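Local coordinates for protein endolytic peptidoglycan transglycosylase RlpA (Pseudomonas aeruginosa, PDB 6I05) that cleaves peptidoglycan glycan strands as a lytic transglycosylase that strongly favours strands stripped of their peptides, and whose SPOR domain recognises such denuded glycan, at residues G9-P14 / E18-K23; S25-A30 / R66-G71; V32-V37 / I43-R48. One frame throughout, in Å; residues are numbered along the deposited sequence.

Contact 1: G9-P14 / E18-K23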
loop_
_atom_site.group_PDB
_atom_site.type_symbol
_atom_site.label_atom_id
_atom_site.label_comp_id
_atom_site.label_asym_id
_atom_site.label_seq_id
_atom_site.Cartn_x
_atom_site.Cartn_y
_atom_site.Cartn_z
ATOM N N GLY A 9 -2.863 -3.041 -2.031
ATOM C CA GLY A 9 -3.470 -3.674 -3.183
ATOM C C GLY A 9 -2.391 -4.047 -4.167
ATOM O O GLY A 9 -1.233 -3.638 -4.046
ATOM N N ALA A 10 -2.790 -4.824 -5.159
ATOM C CA ALA A 10 -1.896 -5.224 -6.231
ATOM C C ALA A 10 -2.750 -5.351 -7.481
ATOM O O ALA A 10 -3.829 -5.945 -7.430
ATOM C CB ALA A 10 -1.216 -6.555 -5.896
ATOM N N PHE A 11 -2.284 -4.767 -8.582
ATOM C CA PHE A 11 -3.119 -4.564 -9.757
ATOM C C PHE A 11 -2.349 -4.904 -11.021
ATOM O O PHE A 11 -1.151 -4.648 -11.123
ATOM C CB PHE A 11 -3.564 -3.099 -9.867
ATOM C CG PHE A 11 -4.281 -2.597 -8.651
ATOM C CD1 PHE A 11 -3.578 -2.011 -7.610
ATOM C CD2 PHE A 11 -5.659 -2.717 -8.544
ATOM C CE1 PHE A 11 -4.236 -1.554 -6.481
ATOM C CE2 PHE A 11 -6.324 -2.258 -7.413
ATOM C CZ PHE A 11 -5.607 -1.675 -6.384
ATOM N N ALA A 12 -3.066 -5.452 -12.005
ATOM C CA ALA A 12 -2.508 -5.599 -13.344
ATOM C C ALA A 12 -2.481 -4.271 -14.092
ATOM O O ALA A 12 -1.593 -4.046 -14.922
ATOM C CB ALA A 12 -3.310 -6.634 -14.136
ATOM N N ASN A 13 -3.432 -3.383 -13.807
ATOM C CA ASN A 13 -3.553 -2.112 -14.516
ATOM C C ASN A 13 -2.798 -1.033 -13.753
ATOM O O ASN A 13 -3.120 -0.780 -12.584
ATOM C CB ASN A 13 -5.025 -1.733 -14.638
ATOM C CG ASN A 13 -5.238 -0.288 -15.067
ATOM O OD1 ASN A 13 -4.391 0.322 -15.721
ATOM N ND2 ASN A 13 -6.392 0.263 -14.707
ATOM N N PRO A 14 -1.805 -0.371 -14.356
ATOM C CA PRO A 14 -1.051 0.642 -13.600
ATOM C C PRO A 14 -1.876 1.850 -13.189
ATOM O O PRO A 14 -1.578 2.459 -12.155
ATOM C CB PRO A 14 0.095 1.019 -14.546
ATOM C CG PRO A 14 -0.416 0.689 -15.895
ATOM C CD PRO A 14 -1.295 -0.523 -15.729
ATOM N N GLU A 18 -1.839 3.469 -9.528
ATOM C CA GLU A 18 -1.567 4.886 -9.308
ATOM C C GLU A 18 -2.736 5.568 -8.614
ATOM O O GLU A 18 -2.536 6.460 -7.782
ATOM C CB GLU A 18 -1.247 5.578 -10.632
ATOM C CG GLU A 18 0.037 5.094 -11.301
ATOM C CD GLU A 18 1.288 5.718 -10.704
ATOM O OE1 GLU A 18 1.160 6.585 -9.819
ATOM O OE2 GLU A 18 2.403 5.341 -11.121
ATOM N N LEU A 19 -3.967 5.167 -8.943
ATOM C CA LEU A 19 -5.130 5.768 -8.301
ATOM C C LEU A 19 -5.151 5.445 -6.815
ATOM O O LEU A 19 -5.363 6.333 -5.982
ATOM C CB LEU A 19 -6.410 5.288 -8.976
ATOM C CG LEU A 19 -7.707 5.814 -8.367
ATOM C CD1 LEU A 19 -7.743 7.336 -8.378
ATOM C CD2 LEU A 19 -8.914 5.253 -9.108
ATOM N N LEU A 20 -4.924 4.177 -6.460
ATOM C CA LEU A 20 -4.877 3.821 -5.049
ATOM C C LEU A 20 -3.751 4.560 -4.337
ATOM O O LEU A 20 -3.933 5.048 -3.217
ATOM C CB LEU A 20 -4.745 2.308 -4.869
ATOM C CG LEU A 20 -4.655 1.848 -3.409
ATOM C CD1 LEU A 20 -5.866 2.299 -2.605
ATOM C CD2 LEU A 20 -4.490 0.340 -3.330
ATOM N N LYS A 21 -2.579 4.656 -4.970
ATOM C CA LYS A 21 -1.480 5.415 -4.376
ATOM C C LYS A 21 -1.896 6.851 -4.069
ATOM O O LYS A 21 -1.637 7.364 -2.973
ATOM C CB LYS A 21 -0.254 5.384 -5.291
ATOM C CG LYS A 21 0.819 6.378 -4.906
ATOM C CD LYS A 21 2.024 6.250 -5.818
ATOM C CE LYS A 21 3.055 7.331 -5.541
ATOM N NZ LYS A 21 4.193 7.272 -6.503
ATOM N N ALA A 22 -2.540 7.517 -5.032
ATOM C CA ALA A 22 -2.971 8.895 -4.816
ATOM C C ALA A 22 -3.977 8.996 -3.675
ATOM O O ALA A 22 -3.881 9.895 -2.831
ATOM C CB ALA A 22 -3.550 9.478 -6.106
ATOM N N LYS A 23 -4.948 8.077 -3.623
ATOM C CA LYS A 23 -5.935 8.116 -2.547
ATOM C C LYS A 23 -5.288 7.874 -1.188
ATOM O O LYS A 23 -5.651 8.516 -0.196
ATOM C CB LYS A 23 -7.041 7.091 -2.807
ATOM C CG LYS A 23 -7.919 7.416 -4.008
ATOM C CD LYS A 23 -9.016 6.384 -4.178
ATOM C CE LYS A 23 -9.982 6.776 -5.282
ATOM N NZ LYS A 23 -10.840 5.625 -5.685
#
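F11 and L20 make the apolar part of the contact between G9-P14 and E18-K23. The two side chains cross at about a right angle, and the leucine methyl CD2 meets the aromatic ring at its edge, close to the ring plane: L20 CD2 lies 3.7 Å from F11 CE1 and 3.8 Å from F11 CZ. L20 projects from its helix toward the strand with CG anti to the backbone N (chi1 179°), a setting that carries CD2 over to the ring. L20 CD2 also comes within 4.0 Å of G9 N, so one branch of L20 touches both the aromatic ring and the bare backbone beside it. V47 of the adjacent strand touches both F11 and L20, while A16 and A17 on the helix also border the ring.

The polar part is the opening turn of helix 14-25. E18 N donates to P14 O over 2.8 Å with a nearly straight N-H...O angle of 167°, and the turns continue with A22 N to E18 O at 2.9 Å and K23 N to L19 O at 3.0 Å. N13 occupies the N-cap position, where its OD1 accepts from D15 N and so satisfies an amide at the start of the helix.

Strand 4-11 thus passes through a short capped turn directly into the helix that folds back over it. This is the first beta-alpha unit of a SPOR domain, whose four-stranded antiparallel sheet and two helices follow the RNP-like beta-alpha-beta-beta-alpha-beta topology.

Contact 2: S25-A30 / R66-G71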
loop_
_atom_site.group_PDB
_atom_site.type_symbol
_atom_site.label_atom_id
_atom_site.label_comp_id
_atom_site.label_asym_id
_atom_site.label_seq_id
_atom_site.Cartn_x
_atom_site.Cartn_y
_atom_site.Cartn_z
ATOM N N SER A 25 -2.378 8.687 -0.201
ATOM C CA SER A 25 -1.684 9.884 0.249
ATOM C C SER A 25 -2.595 10.819 1.032
ATOM O O SER A 25 -2.103 11.623 1.829
ATOM C CB SER A 25 -1.047 10.595 -0.945
ATOM O OG SER A 25 -0.022 9.786 -1.507
ATOM N N GLY A 26 -3.908 10.721 0.844
ATOM C CA GLY A 26 -4.831 11.519 1.620
ATOM C C GLY A 26 -5.192 10.961 2.974
ATOM O O GLY A 26 -5.880 11.631 3.749
ATOM N N VAL A 27 -4.726 9.757 3.294
ATOM C CA VAL A 27 -5.090 9.113 4.549
ATOM C C VAL A 27 -3.897 8.803 5.442
ATOM O O VAL A 27 -4.090 8.594 6.652
ATOM C CB VAL A 27 -5.957 7.853 4.334
ATOM C CG1 VAL A 27 -7.181 8.188 3.497
ATOM C CG2 VAL A 27 -5.148 6.743 3.687
ATOM N N THR A 28 -2.670 8.796 4.920
ATOM C CA THR A 28 -1.470 8.565 5.711
ATOM C C THR A 28 -0.408 9.569 5.301
ATOM O O THR A 28 -0.373 10.024 4.155
ATOM C CB THR A 28 -0.904 7.139 5.508
ATOM O OG1 THR A 28 0.298 6.975 6.278
ATOM C CG2 THR A 28 -0.594 6.863 4.029
ATOM N N ALA A 29 0.459 9.910 6.255
ATOM C CA ALA A 29 1.659 10.682 5.989
ATOM C C ALA A 29 2.861 9.814 5.636
ATOM O O ALA A 29 3.897 10.355 5.238
ATOM C CB ALA A 29 2.000 11.544 7.205
ATOM N N ALA A 30 2.756 8.495 5.766
ATOM C CA ALA A 30 3.863 7.630 5.386
ATOM C C ALA A 30 4.045 7.652 3.867
ATOM O O ALA A 30 3.078 7.848 3.121
ATOM C CB ALA A 30 3.595 6.199 5.836
ATOM N N ARG A 66 -8.817 1.212 6.429
ATOM C CA ARG A 66 -10.127 0.573 6.449
ATOM C C ARG A 66 -11.254 1.595 6.569
ATOM O O ARG A 66 -12.288 1.457 5.906
ATOM C CB ARG A 66 -10.203 -0.481 7.557
ATOM C CG ARG A 66 -9.316 -1.697 7.308
ATOM C CD ARG A 66 -9.742 -2.880 8.158
ATOM N NE ARG A 66 -9.046 -4.103 7.758
ATOM C CZ ARG A 66 -7.911 -4.530 8.303
ATOM N NH1 ARG A 66 -7.338 -3.841 9.284
ATOM N NH2 ARG A 66 -7.351 -5.656 7.870
ATOM N N VAL A 67 -11.076 2.635 7.394
ATOM C CA VAL A 67 -12.084 3.694 7.491
ATOM C C VAL A 67 -12.335 4.313 6.126
ATOM O O VAL A 67 -13.480 4.597 5.757
ATOM C CB VAL A 67 -11.671 4.760 8.524
ATOM C CG1 VAL A 67 -12.555 6.019 8.417
ATOM C CG2 VAL A 67 -11.735 4.200 9.920
ATOM N N ALA A 68 -11.268 4.524 5.354
ATOM C CA ALA A 68 -11.367 5.115 4.029
ATOM C C ALA A 68 -11.855 4.130 2.979
ATOM O O ALA A 68 -12.040 4.526 1.823
ATOM C CB ALA A 68 -10.007 5.678 3.615
ATOM N N ASN A 69 -12.050 2.865 3.349
ATOM C CA ASN A 69 -12.550 1.838 2.441
ATOM C C ASN A 69 -11.635 1.654 1.236
ATOM O O ASN A 69 -12.093 1.511 0.103
ATOM C CB ASN A 69 -13.996 2.116 2.021
ATOM C CG ASN A 69 -14.690 0.889 1.486
ATOM O OD1 ASN A 69 -14.332 -0.234 1.826
ATOM N ND2 ASN A 69 -15.689 1.097 0.636
ATOM N N LEU A 70 -10.327 1.655 1.482
ATOM C CA LEU A 70 -9.351 1.615 0.402
ATOM C C LEU A 70 -8.730 0.242 0.185
ATOM O O LEU A 70 -7.968 0.073 -0.770
ATOM C CB LEU A 70 -8.259 2.672 0.615
ATOM C CG LEU A 70 -8.725 4.115 0.414
ATOM C CD1 LEU A 70 -7.616 5.098 0.754
ATOM C CD2 LEU A 70 -9.204 4.327 -1.014
ATOM N N GLY A 71 -9.045 -0.742 1.011
ATOM C CA GLY A 71 -8.541 -2.078 0.803
ATOM C C GLY A 71 -8.183 -2.730 2.119
ATOM O O GLY A 71 -8.458 -2.203 3.194
#
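In one of the two conformers of V27, chi1 of -54° sets CG1 beside the backbone N and CG2 between that N and the carbonyl carbon, so both methyls can face L70. L70 answers with its CG also beside the backbone N (chi1 -71°) and an extended second torsion, which sends CD1 forward. The two side chains therefore reach toward each other tip to tip, joining the loop that follows helix 14-25 to the end of helix 55-67 in the RNP-like fold of the SPOR domain.

The meeting is small and wholly apolar. V27 CG1 approaches A68 CB to 3.8 Å and L70 CD1 to 4.2 Å, while V27 CG2 is likewise 4.2 Å from L70 CD1. The valine thus rests against two residues on either side of N69. L70 also packs against L20, K23 and L24 of helix 14-25 and I65 of helix 55-67, so V27 extends the apolar surroundings of L70, which touches both helices.

Each segment is shaped by its own bonds. Helix 55-67 ends in a Schellman motif, in which N69 leaves helical geometry with positive phi (60°). Among the backbone bonds of this turn, N69 N donates to R66 O at 2.9 Å. This reversal lets A68 and L70 both direct their side chains toward V27. R66 NE, on the last helical turn, bonds to Q72 OE1, tying that turn to the chain that leaves it. On the facing segment, S25 OG bonds back to K21 O in helix 14-25, and T28 touches T61. An ST turn then bends the chain toward strand 32-39, with T28 OG1 accepting from A30 N at 2.9 Å.

Contact 3: V32-V37 / I43-R48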
loop_
_atom_site.group_PDB
_atom_site.type_symbol
_atom_site.label_atom_id
_atom_site.label_comp_id
_atom_site.label_asym_id
_atom_site.label_seq_id
_atom_site.Cartn_x
_atom_site.Cartn_y
_atom_site.Cartn_z
ATOM N N VAL A 32 4.057 6.540 0.177
ATOM C CA VAL A 32 3.278 5.563 -0.575
ATOM C C VAL A 32 3.982 5.362 -1.907
ATOM O O VAL A 32 4.399 6.335 -2.545
ATOM C CB VAL A 32 1.831 6.051 -0.799
ATOM C CG1 VAL A 32 0.990 4.963 -1.440
ATOM C CG2 VAL A 32 1.196 6.519 0.509
ATOM N N PHE A 33 4.132 4.109 -2.329
ATOM C CA PHE A 33 4.891 3.838 -3.537
ATOM C C PHE A 33 4.341 2.592 -4.205
ATOM O O PHE A 33 3.631 1.793 -3.591
ATOM C CB PHE A 33 6.393 3.699 -3.241
ATOM C CG PHE A 33 6.733 2.605 -2.268
ATOM C CD1 PHE A 33 6.697 2.824 -0.898
ATOM C CD2 PHE A 33 7.114 1.350 -2.733
ATOM C CE1 PHE A 33 7.034 1.804 -0.015
ATOM C CE2 PHE A 33 7.446 0.338 -1.856
ATOM C CZ PHE A 33 7.406 0.564 -0.494
ATOM N N ILE A 34 4.692 2.427 -5.470
ATOM C CA ILE A 34 4.320 1.253 -6.243
ATOM C C ILE A 34 5.576 0.443 -6.498
ATOM O O ILE A 34 6.599 0.991 -6.924
ATOM C CB ILE A 34 3.630 1.643 -7.560
ATOM C CG1 ILE A 34 2.309 2.354 -7.248
ATOM C CG2 ILE A 34 3.384 0.404 -8.428
ATOM C CD1 ILE A 34 1.719 3.102 -8.421
ATOM N N SER A 35 5.514 -0.849 -6.209
ATOM C CA SER A 35 6.593 -1.781 -6.520
ATOM C C SER A 35 6.041 -2.752 -7.556
ATOM O O SER A 35 5.157 -3.558 -7.253
ATOM C CB SER A 35 7.056 -2.514 -5.264
ATOM O OG SER A 35 7.916 -3.584 -5.595
ATOM N N SER A 36 6.535 -2.652 -8.779
ATOM C CA SER A 36 6.052 -3.465 -9.884
ATOM C C SER A 36 7.020 -4.614 -10.124
ATOM O O SER A 36 8.238 -4.401 -10.179
ATOM C CB SER A 36 5.937 -2.612 -11.148
ATOM O OG SER A 36 5.090 -1.496 -10.923
ATOM N N VAL A 37 6.483 -5.827 -10.282
ATOM C CA VAL A 37 7.288 -7.026 -10.474
ATOM C C VAL A 37 6.641 -7.912 -11.529
ATOM O O VAL A 37 5.453 -7.788 -11.832
ATOM C CB VAL A 37 7.471 -7.812 -9.156
ATOM C CG1 VAL A 37 8.305 -7.007 -8.155
ATOM C CG2 VAL A 37 6.115 -8.179 -8.559
ATOM N N ILE A 43 2.830 -8.229 -15.440
ATOM C CA ILE A 43 3.323 -7.251 -14.480
ATOM C C ILE A 43 2.291 -7.093 -13.376
ATOM O O ILE A 43 1.092 -6.954 -13.647
ATOM C CB ILE A 43 3.623 -5.902 -15.150
ATOM C CG1 ILE A 43 4.581 -6.086 -16.331
ATOM C CG2 ILE A 43 4.222 -4.930 -14.123
ATOM C CD1 ILE A 43 5.821 -6.851 -15.971
ATOM N N LEU A 44 2.754 -7.119 -12.130
ATOM C CA LEU A 44 1.909 -6.912 -10.965
ATOM C C LEU A 44 2.380 -5.644 -10.274
ATOM O O LEU A 44 3.548 -5.550 -9.880
ATOM C CB LEU A 44 2.023 -8.101 -10.013
ATOM C CG LEU A 44 1.059 -8.064 -8.828
ATOM C CD1 LEU A 44 -0.389 -8.143 -9.304
ATOM C CD2 LEU A 44 1.386 -9.178 -7.834
ATOM N N HIS A 45 1.480 -4.671 -10.139
ATOM C CA HIS A 45 1.792 -3.370 -9.550
ATOM C C HIS A 45 1.291 -3.364 -8.110
ATOM O O HIS A 45 0.085 -3.254 -7.870
ATOM C CB HIS A 45 1.113 -2.253 -10.343
ATOM C CG HIS A 45 1.492 -2.230 -11.786
ATOM N ND1 HIS A 45 2.712 -1.760 -12.222
ATOM C CD2 HIS A 45 0.815 -2.613 -12.893
ATOM C CE1 HIS A 45 2.772 -1.857 -13.537
ATOM N NE2 HIS A 45 1.638 -2.378 -13.967
ATOM N N ARG A 46 2.208 -3.470 -7.156
ATOM C CA ARG A 46 1.862 -3.561 -5.741
ATOM C C ARG A 46 1.935 -2.184 -5.108
ATOM O O ARG A 46 2.942 -1.488 -5.244
ATOM C CB ARG A 46 2.817 -4.516 -5.027
ATOM C CG ARG A 46 2.850 -5.859 -5.755
ATOM C CD ARG A 46 3.941 -6.796 -5.347
ATOM N NE ARG A 46 5.269 -6.203 -5.404
ATOM C CZ ARG A 46 6.340 -6.834 -4.954
ATOM N NH1 ARG A 46 6.208 -8.064 -4.470
ATOM N NH2 ARG A 46 7.520 -6.242 -4.962
ATOM N N VAL A 47 0.872 -1.791 -4.419
ATOM C CA VAL A 47 0.804 -0.479 -3.787
ATOM C C VAL A 47 1.149 -0.648 -2.318
ATOM O O VAL A 47 0.461 -1.378 -1.591
ATOM C CB VAL A 47 -0.578 0.165 -3.971
ATOM C CG1 VAL A 47 -0.607 1.541 -3.322
ATOM C CG2 VAL A 47 -0.925 0.263 -5.454
ATOM N N ARG A 48 2.220 0.008 -1.882
ATOM C CA ARG A 48 2.794 -0.193 -0.565
ATOM C C ARG A 48 3.016 1.143 0.122
ATOM O O ARG A 48 3.007 2.207 -0.504
ATOM C CB ARG A 48 4.122 -0.948 -0.669
ATOM C CG ARG A 48 3.924 -2.361 -1.150
ATOM C CD ARG A 48 5.212 -3.119 -1.299
ATOM N NE ARG A 48 4.899 -4.529 -1.499
ATOM C CZ ARG A 48 5.782 -5.514 -1.453
ATOM N NH1 ARG A 48 7.066 -5.256 -1.253
ATOM N NH2 ARG A 48 5.366 -6.762 -1.607
#
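F33 and R48 pair far from the turn of the antiparallel beta hairpin of strands 32-39 and 42-52: F33 N donates to R48 O at 2.9 Å and F33 O accepts from R48 N at 2.8 Å. In the same pair, R48 CB sits over one face of the F33 ring, a CH-pi contact 4.0 Å from the ring centroid. V37 and L44 form an equivalent two-bond pair nearer the turn.

Between them S35 and R46 are linked more elaborately. S35 N donates in the carbonyl plane of R46 O. S35 O takes two donors, R46 N at 3.0 Å and R46 NE at 3.2 Å, which approach from opposite faces of its plane. A bend at chi3 (-53°) folds the R46 chain back, and R46 NH2 reaches S35 OG at 2.8 Å along a nearly straight bond (168°). Gripped side-on by one serine, the guanidinium should be fixed in rotation.

V37 CG1 covers one face of that guanidinium and R48 NH2 the opposite face, with R48 held there by its NE bond to Q7 OE1 on strand 4-11. This side of the sheet, away from the helices, binds glycan in SPOR domains, so the arginines may contribute. On the I34 and V47 face, S36 OG and H45 ND1 share a hydrogen bond of 2.7 Å, with the hydroxyl at the imidazole edge.

How the contacts relate
Along the chain contact 1 closes first, and contact 3 lies nested inside the loop that contact 2 closes. Contacts 1 and 3, with centres about 8 Å apart, share one sheet, since strands 4-11 and 42-52 are neighbours: F11 O probably accepts from H45 N, and G9 O from V47 N. The centre of contact 2 lies about 13 Å from that of contact 1, joined through L20 and K23 against L70, and about 16 Å from that of contact 3, across the centre of the chain. Together they tie both helices and three of the four strands into one compact SPOR domain. The helices pack on the I34 and V47 face, leaving the F33 and R46 face on the other side, consistent with glycan recognition by the sheet.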